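PDB 6G42: minor capsid protein, which forms the penton of the virophage mavirus, a single jelly-roll capsid protein whose five copies probably close the fivefold vertices of the shell. Local coordinates for residues 6-11 with 300-305; 49-54 with 263-268; 210-215 with 268-273. One frame throughout, in Å; residues are numbered along the deposited sequence.

Contact 1. Residues 6-11 with 300-305; sequences KQYIWL and KLLFES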
loop_
_atom_site.group_PDB
_atom_site.type_symbol
_atom_site.label_atom_id
_atom_site.label_comp_id
_atom_site.label_asym_id
_atom_site.label_seq_id
_atom_site.Cartn_x
_atom_site.Cartn_y
_atom_site.Cartn_z
ATOM N N LYS C 6 24.328 -18.940 -18.461
ATOM C CA LYS C 6 24.244 -17.582 -17.912
ATOM C C LYS C 6 24.741 -17.596 -16.464
ATOM O O LYS C 6 24.414 -18.512 -15.708
ATOM C CB LYS C 6 22.798 -17.094 -17.954
ATOM C CG LYS C 6 22.600 -15.617 -17.647
ATOM C CD LYS C 6 21.115 -15.270 -17.636
ATOM C CE LYS C 6 20.812 -13.918 -18.269
ATOM N NZ LYS C 6 21.346 -12.789 -17.467
ATOM N N GLN C 7 25.502 -16.573 -16.080
ATOM C CA GLN C 7 26.225 -16.563 -14.801
ATOM C C GLN C 7 25.763 -15.431 -13.880
ATOM O O GLN C 7 25.636 -14.284 -14.312
ATOM C CB GLN C 7 27.731 -16.439 -15.060
ATOM C CG GLN C 7 28.614 -16.965 -13.934
ATOM C CD GLN C 7 30.102 -16.842 -14.235
ATOM O OE1 GLN C 7 30.521 -15.985 -15.010
ATOM N NE2 GLN C 7 30.910 -17.696 -13.606
ATOM N N TYR C 8 25.527 -15.777 -12.612
ATOM C CA TYR C 8 25.205 -14.821 -11.543
ATOM C C TYR C 8 26.342 -14.830 -10.524
ATOM O O TYR C 8 26.560 -15.835 -9.847
ATOM C CB TYR C 8 23.887 -15.192 -10.845
ATOM C CG TYR C 8 22.655 -14.965 -11.696
ATOM C CD1 TYR C 8 22.283 -15.882 -12.678
ATOM C CD2 TYR C 8 21.866 -13.832 -11.527
ATOM C CE1 TYR C 8 21.166 -15.673 -13.468
ATOM C CE2 TYR C 8 20.740 -13.616 -12.308
ATOM C CZ TYR C 8 20.395 -14.537 -13.276
ATOM O OH TYR C 8 19.281 -14.319 -14.049
ATOM N N ILE C 9 27.064 -13.717 -10.432
ATOM C CA ILE C 9 28.150 -13.557 -9.464
ATOM C C ILE C 9 27.700 -12.474 -8.484
ATOM O O ILE C 9 27.386 -11.356 -8.893
ATOM C CB ILE C 9 29.501 -13.206 -10.152
ATOM C CG1 ILE C 9 29.909 -14.314 -11.131
ATOM C CG2 ILE C 9 30.615 -13.022 -9.127
ATOM C CD1 ILE C 9 31.059 -13.947 -12.050
ATOM N N TRP C 10 27.672 -12.832 -7.201
ATOM C CA TRP C 10 27.176 -11.973 -6.126
ATOM C C TRP C 10 28.327 -11.541 -5.242
ATOM O O TRP C 10 29.153 -12.370 -4.864
ATOM C CB TRP C 10 26.180 -12.730 -5.246
ATOM C CG TRP C 10 24.941 -13.182 -5.948
ATOM C CD1 TRP C 10 24.701 -14.421 -6.465
ATOM C CD2 TRP C 10 23.771 -12.408 -6.202
ATOM N NE1 TRP C 10 23.455 -14.467 -7.029
ATOM C CE2 TRP C 10 22.857 -13.245 -6.879
ATOM C CE3 TRP C 10 23.404 -11.082 -5.930
ATOM C CZ2 TRP C 10 21.591 -12.805 -7.289
ATOM C CZ3 TRP C 10 22.140 -10.639 -6.332
ATOM C CH2 TRP C 10 21.251 -11.503 -7.010
ATOM N N LEU C 11 28.343 -10.261 -4.879
ATOM C CA LEU C 11 29.403 -9.684 -4.046
ATOM C C LEU C 11 28.801 -8.899 -2.870
ATOM O O LEU C 11 28.126 -7.888 -3.066
ATOM C CB LEU C 11 30.316 -8.793 -4.903
ATOM C CG LEU C 11 31.442 -7.991 -4.244
ATOM C CD1 LEU C 11 32.397 -8.872 -3.459
ATOM C CD2 LEU C 11 32.205 -7.230 -5.314
ATOM N N LYS C 300 25.040 -5.114 -1.513
ATOM C CA LYS C 300 25.011 -6.343 -2.304
ATOM C C LYS C 300 25.001 -5.988 -3.789
ATOM O O LYS C 300 24.129 -5.251 -4.250
ATOM C CB LYS C 300 23.791 -7.188 -1.934
ATOM C CG LYS C 300 23.882 -8.650 -2.359
ATOM C CD LYS C 300 22.888 -9.523 -1.592
ATOM C CE LYS C 300 23.254 -11.001 -1.611
ATOM N NZ LYS C 300 22.393 -11.780 -2.537
ATOM N N LEU C 301 25.992 -6.503 -4.515
ATOM C CA LEU C 301 26.152 -6.247 -5.940
ATOM C C LEU C 301 25.898 -7.528 -6.728
ATOM O O LEU C 301 26.099 -8.631 -6.218
ATOM C CB LEU C 301 27.568 -5.748 -6.223
ATOM C CG LEU C 301 28.059 -4.531 -5.443
ATOM C CD1 LEU C 301 29.532 -4.312 -5.718
ATOM C CD2 LEU C 301 27.277 -3.279 -5.805
ATOM N N LEU C 302 25.453 -7.371 -7.970
ATOM C CA LEU C 302 25.268 -8.502 -8.877
ATOM C C LEU C 302 25.992 -8.246 -10.191
ATOM O O LEU C 302 25.721 -7.250 -10.866
ATOM C CB LEU C 302 23.782 -8.742 -9.151
ATOM C CG LEU C 302 23.438 -9.763 -10.245
ATOM C CD1 LEU C 302 23.995 -11.141 -9.905
ATOM C CD2 LEU C 302 21.937 -9.828 -10.472
ATOM N N PHE C 303 26.909 -9.149 -10.535
ATOM C CA PHE C 303 27.504 -9.185 -11.866
ATOM C C PHE C 303 26.778 -10.276 -12.650
ATOM O O PHE C 303 26.908 -11.467 -12.346
ATOM C CB PHE C 303 29.011 -9.426 -11.780
ATOM C CG PHE C 303 29.751 -8.328 -11.059
ATOM C CD1 PHE C 303 30.155 -7.180 -11.735
ATOM C CD2 PHE C 303 30.026 -8.431 -9.695
ATOM C CE1 PHE C 303 30.826 -6.163 -11.070
ATOM C CE2 PHE C 303 30.695 -7.418 -9.023
ATOM C CZ PHE C 303 31.097 -6.282 -9.711
ATOM N N GLU C 304 25.981 -9.845 -13.624
ATOM C CA GLU C 304 25.125 -10.718 -14.428
ATOM C C GLU C 304 25.679 -10.805 -15.856
ATOM O O GLU C 304 25.786 -9.785 -16.553
ATOM C CB GLU C 304 23.698 -10.158 -14.434
ATOM C CG GLU C 304 22.659 -11.023 -15.132
ATOM C CD GLU C 304 21.289 -10.360 -15.203
ATOM O OE1 GLU C 304 20.849 -9.771 -14.190
ATOM O OE2 GLU C 304 20.646 -10.425 -16.278
ATOM N N SER C 305 26.035 -12.015 -16.288
ATOM C CA SER C 305 26.657 -12.209 -17.603
ATOM C C SER C 305 25.620 -12.145 -18.712
ATOM O O SER C 305 24.436 -12.387 -18.475
ATOM C CB SER C 305 27.432 -13.534 -17.673
ATOM O OG SER C 305 26.570 -14.652 -17.741
#
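Lys6 NZ is gripped twice: it makes a salt bridge to Glu304 OE2 at 2.7 Å, reaching that oxygen on its anti side and somewhat out of the carboxylate plane, and it gives a longer hydrogen bond to Ser305 O at 3.3 Å. The lysine chain bends at its last two torsions to put the amine there. The other carboxylate oxygen, Glu304 OE1, is hydrogen-bonded to Tyr262 OH of the same chain. Ser305 OG takes the N-H of Gln7 at 2.8 Å, while Ser305 N answers to Gln7 O. From here strands 8-11 and 300-305 run antiparallel, with Ile9 facing Phe303 and Leu11 facing Leu301 as hydrogen-bonded pairs. The Trp10 indole is covered on both faces: Leu302 CD1 stands over the middle of its six-membered ring, 3.7 Å from the centroid, a CH-pi contact, while Lys300 NZ lies over the opposite face, off toward the rim, in a cation-pi contact 4.1 Å from the same centroid. The indole N-H goes to Tyr262 O of the second subunit, and Lys300 is paired with Glu216 of that subunit. The indole is thus fixed on both faces and at its nitrogen, and the buried ammonium of Lys300 probably stays charged.

Contact 2. Residues 49-54 with 263-268; sequences YLLIVE and HNILQT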
loop_
_atom_site.group_PDB
_atom_site.type_symbol
_atom_site.label_atom_id
_atom_site.label_comp_id
_atom_site.label_asym_id
_atom_site.label_seq_id
_atom_site.Cartn_x
_atom_site.Cartn_y
_atom_site.Cartn_z
ATOM N N TYR C 49 29.656 -8.694 -18.919
ATOM C CA TYR C 49 28.835 -8.558 -17.712
ATOM C C TYR C 49 28.096 -7.231 -17.594
ATOM O O TYR C 49 28.561 -6.193 -18.066
ATOM C CB TYR C 49 29.701 -8.719 -16.471
ATOM C CG TYR C 49 30.299 -10.090 -16.315
ATOM C CD1 TYR C 49 31.476 -10.434 -16.976
ATOM C CD2 TYR C 49 29.698 -11.046 -15.500
ATOM C CE1 TYR C 49 32.037 -11.695 -16.831
ATOM C CE2 TYR C 49 30.253 -12.311 -15.346
ATOM C CZ TYR C 49 31.424 -12.629 -16.013
ATOM O OH TYR C 49 31.982 -13.874 -15.864
ATOM N N LEU C 50 26.936 -7.298 -16.946
ATOM C CA LEU C 50 26.207 -6.129 -16.474
ATOM C C LEU C 50 26.366 -6.061 -14.964
ATOM O O LEU C 50 26.493 -7.091 -14.317
ATOM C CB LEU C 50 24.726 -6.252 -16.824
ATOM C CG LEU C 50 24.369 -6.394 -18.303
ATOM C CD1 LEU C 50 22.883 -6.686 -18.440
ATOM C CD2 LEU C 50 24.741 -5.141 -19.084
ATOM N N LEU C 51 26.362 -4.849 -14.421
ATOM C CA LEU C 51 26.384 -4.610 -12.977
ATOM C C LEU C 51 25.067 -3.976 -12.525
ATOM O O LEU C 51 24.622 -2.973 -13.100
ATOM C CB LEU C 51 27.531 -3.673 -12.606
ATOM C CG LEU C 51 27.544 -3.092 -11.186
ATOM C CD1 LEU C 51 27.764 -4.181 -10.147
ATOM C CD2 LEU C 51 28.625 -2.041 -11.080
ATOM N N ILE C 52 24.482 -4.543 -11.470
ATOM C CA ILE C 52 23.313 -3.959 -10.800
ATOM C C ILE C 52 23.474 -4.051 -9.283
ATOM O O ILE C 52 23.917 -5.079 -8.754
ATOM C CB ILE C 52 21.984 -4.608 -11.266
ATOM C CG1 ILE C 52 20.782 -3.940 -10.598
ATOM C CG2 ILE C 52 21.947 -6.108 -10.995
ATOM C CD1 ILE C 52 19.491 -4.162 -11.359
ATOM N N VAL C 53 23.135 -2.956 -8.599
ATOM C CA VAL C 53 23.126 -2.905 -7.143
ATOM C C VAL C 53 21.798 -3.506 -6.690
ATOM O O VAL C 53 20.755 -2.860 -6.792
ATOM C CB VAL C 53 23.291 -1.456 -6.626
ATOM C CG1 VAL C 53 23.242 -1.391 -5.098
ATOM C CG2 VAL C 53 24.604 -0.869 -7.136
ATOM N N GLU C 54 21.850 -4.750 -6.212
ATOM C CA GLU C 54 20.666 -5.473 -5.728
ATOM C C GLU C 54 20.075 -4.834 -4.455
ATOM O O GLU C 54 18.868 -4.602 -4.371
ATOM C CB GLU C 54 21.035 -6.939 -5.461
ATOM C CG GLU C 54 19.919 -7.848 -4.930
ATOM C CD GLU C 54 18.846 -8.184 -5.956
ATOM O OE1 GLU C 54 19.024 -7.869 -7.162
ATOM O OE2 GLU C 54 17.816 -8.781 -5.548
ATOM N N HIS C 263 24.389 -1.420 -15.563
ATOM C CA HIS C 263 25.519 -0.703 -16.167
ATOM C C HIS C 263 26.485 -1.694 -16.776
ATOM O O HIS C 263 26.717 -2.757 -16.205
ATOM C CB HIS C 263 26.236 0.137 -15.121
ATOM C CG HIS C 263 25.390 1.229 -14.567
ATOM N ND1 HIS C 263 25.140 2.391 -15.261
ATOM C CD2 HIS C 263 24.701 1.323 -13.408
ATOM C CE1 HIS C 263 24.343 3.164 -14.545
ATOM N NE2 HIS C 263 24.065 2.540 -13.415
ATOM N N ASN C 264 27.043 -1.345 -17.931
ATOM C CA ASN C 264 27.965 -2.232 -18.641
ATOM C C ASN C 264 29.338 -2.225 -17.979
ATOM O O ASN C 264 29.872 -1.159 -17.673
ATOM C CB ASN C 264 28.100 -1.799 -20.099
ATOM C CG ASN C 264 26.871 -2.126 -20.927
ATOM O OD1 ASN C 264 26.141 -1.230 -21.361
ATOM N ND2 ASN C 264 26.640 -3.418 -21.160
ATOM N N ILE C 265 29.888 -3.414 -17.745
ATOM C CA ILE C 265 31.286 -3.560 -17.338
ATOM C C ILE C 265 32.124 -3.606 -18.617
ATOM O O ILE C 265 31.885 -4.444 -19.490
ATOM C CB ILE C 265 31.521 -4.830 -16.484
ATOM C CG1 ILE C 265 30.762 -4.739 -15.148
ATOM C CG2 ILE C 265 33.009 -5.070 -16.224
ATOM C CD1 ILE C 265 31.212 -3.635 -14.201
ATOM N N LEU C 266 33.104 -2.703 -18.704
ATOM C CA LEU C 266 33.944 -2.547 -19.895
ATOM C C LEU C 266 35.157 -3.487 -19.912
ATOM O O LEU C 266 35.575 -3.930 -20.988
ATOM C CB LEU C 266 34.400 -1.087 -20.030
ATOM C CG LEU C 266 33.295 -0.018 -20.011
ATOM C CD1 LEU C 266 33.908 1.376 -20.001
ATOM C CD2 LEU C 266 32.319 -0.157 -21.173
ATOM N N GLN C 267 35.705 -3.790 -18.730
ATOM C CA GLN C 267 36.893 -4.648 -18.592
ATOM C C GLN C 267 36.647 -5.777 -17.593
ATOM O O GLN C 267 36.082 -5.549 -16.532
ATOM C CB GLN C 267 38.100 -3.828 -18.125
ATOM C CG GLN C 267 38.305 -2.520 -18.872
ATOM C CD GLN C 267 39.566 -1.792 -18.443
ATOM O OE1 GLN C 267 39.496 -0.714 -17.852
ATOM N NE2 GLN C 267 40.727 -2.376 -18.738
ATOM N N THR C 268 37.098 -6.977 -17.936
ATOM C CA THR C 268 36.905 -8.184 -17.121
ATOM C C THR C 268 38.085 -8.546 -16.211
ATOM O O THR C 268 37.943 -9.384 -15.319
ATOM C CB THR C 268 36.652 -9.404 -18.027
ATOM O OG1 THR C 268 37.685 -9.489 -19.021
ATOM C CG2 THR C 268 35.304 -9.289 -18.718
#
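With CG anti to the carbonyl carbon in both residues (chi1 -59° in Leu50, -73° in Asn264), the two side chains leave the sheet on one face and run alongside each other, Leu50 CD2 lying 3.3 Å from Asn264 ND2. CD2 is a methyl, so this is van der Waals contact; the amide has its polar partners in the third subunit, where ND2 gives to Lys6 O and OD1 accepts from Tyr8 N. The backbones beneath are antiparallel. Leu51 N bonds to His263 O at 2.8 Å, and His263 N returns to Leu51 O at 2.9 Å, less straight at 145°. Two residues on, Ile265 N reaches Tyr49 O at 3.1 Å. Here strand 248-264 forms the outermost strand, within this chain, of a four-stranded antiparallel sheet of the jelly roll, and it is against this strand that the third subunit sets its residues 6 to 10; the His263 ring meets the Trp10 ring of that subunit, their planes inclined to each other. Ile265 points its side chain toward strand 49-54. Its CD1 folds over to touch Leu51 CB at 4.0 Å, and its CB sits 4.3 Å from Tyr49 CB. At the far end of the segment, Thr268 CG2 comes to the edge of the Tyr49 ring, 4.4 Å from CD1.

Contact 3. Residues 210-215 with 268-273; sequences DLPVSY and TNFNRF
Two phenylalanine rings share one methyl group: Leu211 CD1 lies over a face of Phe273, 3.8 Å from the ring centroid and offset toward the rim, and also over a face of Phe270, 4.2 Å from that centroid. Pro212 covers the same face of Phe270 as the leucine does. Its CD stands off-centre above the ring, and its CG comes in obliquely to CD1 of Phe270 at 3.4 Å, so the proline and the leucine divide the ring between its CD1 and CZ ends. With CG anti to the backbone N (chi1 -180°) and chi2 67°, Leu211 lies alongside Phe273, both side chains pointing the same way. Phe270 also touches Leu43, from a loop of the same chain.

Polar groups stay at the margin. Asp210 OD1 passes 3.4 Å from Phe273 CA and accepts the N-H of Asn274, the next residue along, so the carboxylate follows the start of strand 272-281. Its other oxygen, OD2, is 5.9 Å from Arg272 NE, too far for a salt bridge; the arginine lies instead against Phe37 in a cation-pi contact. Residues 210-215 thus pack the loop after strand 201-207 onto the start of strand 272-281. That loop is bent tightly at Pro212, with a weak bond from Val213 N to Leu211 O at 2.7 Å, the mark of an inverse gamma turn centred on the proline.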
loop_
_atom_site.group_PDB
_atom_site.type_symbol
_atom_site.label_atom_id
_atom_site.label_comp_id
_atom_site.label_asym_id
_atom_site.label_seq_id
_atom_site.Cartn_x
_atom_site.Cartn_y
_atom_site.Cartn_z
ATOM N N ASP C 210 37.509 3.902 -9.776
ATOM C CA ASP C 210 38.360 2.905 -10.472
ATOM C C ASP C 210 37.699 1.580 -10.946
ATOM O O ASP C 210 38.405 0.665 -11.389
ATOM C CB ASP C 210 39.584 2.593 -9.601
ATOM C CG ASP C 210 39.221 1.947 -8.270
ATOM O OD1 ASP C 210 38.027 1.967 -7.884
ATOM O OD2 ASP C 210 40.142 1.425 -7.603
ATOM N N LEU C 211 36.371 1.474 -10.864
ATOM C CA LEU C 211 35.657 0.311 -11.408
ATOM C C LEU C 211 35.464 0.518 -12.908
ATOM O O LEU C 211 34.875 1.524 -13.301
ATOM C CB LEU C 211 34.289 0.139 -10.743
ATOM C CG LEU C 211 33.415 -1.043 -11.195
ATOM C CD1 LEU C 211 34.009 -2.384 -10.801
ATOM C CD2 LEU C 211 32.022 -0.912 -10.606
ATOM N N PRO C 212 35.957 -0.418 -13.749
ATOM C CA PRO C 212 35.755 -0.261 -15.193
ATOM C C PRO C 212 34.289 -0.491 -15.588
ATOM O O PRO C 212 33.883 -1.598 -15.964
ATOM C CB PRO C 212 36.705 -1.295 -15.804
ATOM C CG PRO C 212 36.875 -2.327 -14.747
ATOM C CD PRO C 212 36.770 -1.610 -13.435
ATOM N N VAL C 213 33.517 0.583 -15.473
ATOM C CA VAL C 213 32.084 0.575 -15.726
ATOM C C VAL C 213 31.741 1.747 -16.649
ATOM O O VAL C 213 32.430 2.773 -16.652
ATOM C CB VAL C 213 31.293 0.638 -14.391
ATOM C CG1 VAL C 213 31.434 1.995 -13.710
ATOM C CG2 VAL C 213 29.830 0.296 -14.600
ATOM N N SER C 214 30.679 1.591 -17.429
ATOM C CA SER C 214 30.242 2.641 -18.342
ATOM C C SER C 214 29.760 3.856 -17.555
ATOM O O SER C 214 29.085 3.718 -16.536
ATOM C CB SER C 214 29.137 2.122 -19.258
ATOM O OG SER C 214 28.981 2.974 -20.375
ATOM N N TYR C 215 30.127 5.039 -18.030
ATOM C CA TYR C 215 29.780 6.295 -17.374
ATOM C C TYR C 215 28.381 6.697 -17.815
ATOM O O TYR C 215 27.945 6.329 -18.894
ATOM C CB TYR C 215 30.764 7.405 -17.774
ATOM C CG TYR C 215 32.167 7.314 -17.175
ATOM C CD1 TYR C 215 32.996 6.208 -17.420
ATOM C CD2 TYR C 215 32.686 8.359 -16.395
ATOM C CE1 TYR C 215 34.279 6.135 -16.888
ATOM C CE2 TYR C 215 33.969 8.293 -15.861
ATOM C CZ TYR C 215 34.761 7.180 -16.110
ATOM O OH TYR C 215 36.032 7.106 -15.585
ATOM N N THR C 268 37.098 -6.977 -17.936
ATOM C CA THR C 268 36.905 -8.184 -17.121
ATOM C C THR C 268 38.085 -8.546 -16.211
ATOM O O THR C 268 37.943 -9.384 -15.319
ATOM C CB THR C 268 36.652 -9.404 -18.027
ATOM O OG1 THR C 268 37.685 -9.489 -19.021
ATOM C CG2 THR C 268 35.304 -9.289 -18.718
ATOM N N ASN C 269 39.240 -7.921 -16.432
ATOM C CA ASN C 269 40.502 -8.340 -15.791
ATOM C C ASN C 269 40.784 -7.753 -14.395
ATOM O O ASN C 269 41.811 -8.074 -13.795
ATOM C CB ASN C 269 41.689 -8.048 -16.729
ATOM C CG ASN C 269 42.023 -6.560 -16.826
ATOM O OD1 ASN C 269 41.128 -5.715 -16.899
ATOM N ND2 ASN C 269 43.316 -6.238 -16.840
ATOM N N PHE C 270 39.880 -6.919 -13.879
ATOM C CA PHE C 270 40.121 -6.205 -12.615
ATOM C C PHE C 270 40.063 -7.098 -11.377
ATOM O O PHE C 270 39.461 -8.174 -11.374
ATOM C CB PHE C 270 39.199 -4.981 -12.443
ATOM C CG PHE C 270 37.741 -5.317 -12.269
ATOM C CD1 PHE C 270 36.900 -5.386 -13.370
ATOM C CD2 PHE C 270 37.203 -5.539 -11.005
ATOM C CE1 PHE C 270 35.557 -5.689 -13.223
ATOM C CE2 PHE C 270 35.858 -5.845 -10.851
ATOM C CZ PHE C 270 35.035 -5.919 -11.963
ATOM N N ASN C 271 40.709 -6.598 -10.332
ATOM C CA ASN C 271 40.950 -7.321 -9.085
ATOM C C ASN C 271 40.385 -6.611 -7.842
ATOM O O ASN C 271 39.982 -7.258 -6.870
ATOM C CB ASN C 271 42.465 -7.470 -8.953
ATOM C CG ASN C 271 42.877 -8.478 -7.915
ATOM O OD1 ASN C 271 42.086 -9.315 -7.477
ATOM N ND2 ASN C 271 44.141 -8.416 -7.529
ATOM N N ARG C 272 40.388 -5.282 -7.874
ATOM C CA ARG C 272 39.906 -4.459 -6.784
ATOM C C ARG C 272 39.267 -3.180 -7.314
ATOM O O ARG C 272 39.544 -2.752 -8.439
ATOM C CB ARG C 272 41.067 -4.115 -5.841
ATOM C CG ARG C 272 42.183 -3.292 -6.466
ATOM C CD ARG C 272 43.438 -3.283 -5.607
ATOM N NE ARG C 272 43.337 -2.384 -4.458
ATOM C CZ ARG C 272 44.319 -2.151 -3.584
ATOM N NH1 ARG C 272 45.503 -2.753 -3.704
ATOM N NH2 ARG C 272 44.116 -1.307 -2.574
ATOM N N PHE C 273 38.408 -2.586 -6.492
ATOM C CA PHE C 273 37.803 -1.287 -6.795
ATOM C C PHE C 273 37.257 -0.629 -5.537
ATOM O O PHE C 273 37.123 -1.266 -4.496
ATOM C CB PHE C 273 36.700 -1.413 -7.860
ATOM C CG PHE C 273 35.584 -2.355 -7.485
ATOM C CD1 PHE C 273 35.694 -3.719 -7.736
ATOM C CD2 PHE C 273 34.413 -1.877 -6.906
ATOM C CE1 PHE C 273 34.670 -4.590 -7.404
ATOM C CE2 PHE C 273 33.385 -2.743 -6.571
ATOM C CZ PHE C 273 33.514 -4.104 -6.819
#

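In the fold
All three contacts lie toward the same end of the elongated chain, about 29 to 32 Å from its centre. Contacts 1 and 2 are 9 Å apart between centres and belong to one sheet, where Glu304 O meets Leu50 N at 2.8 Å and Gln7 OE1 probably bonds Tyr49 OH at 2.7 Å. Contact 3, also about 9 Å from contact 2, shares Thr268 with it and is tied to it by the backbone, Asn264 O to Ser214 N at 2.9 Å. Contact 1 and contact 3 lie about 14 Å apart, yet Leu11 CD2 touches Phe273 CZ at 3.7 Å. Contacts 1 and 2 both reach neighbouring subunits, consistent with a role in pentamer assembly.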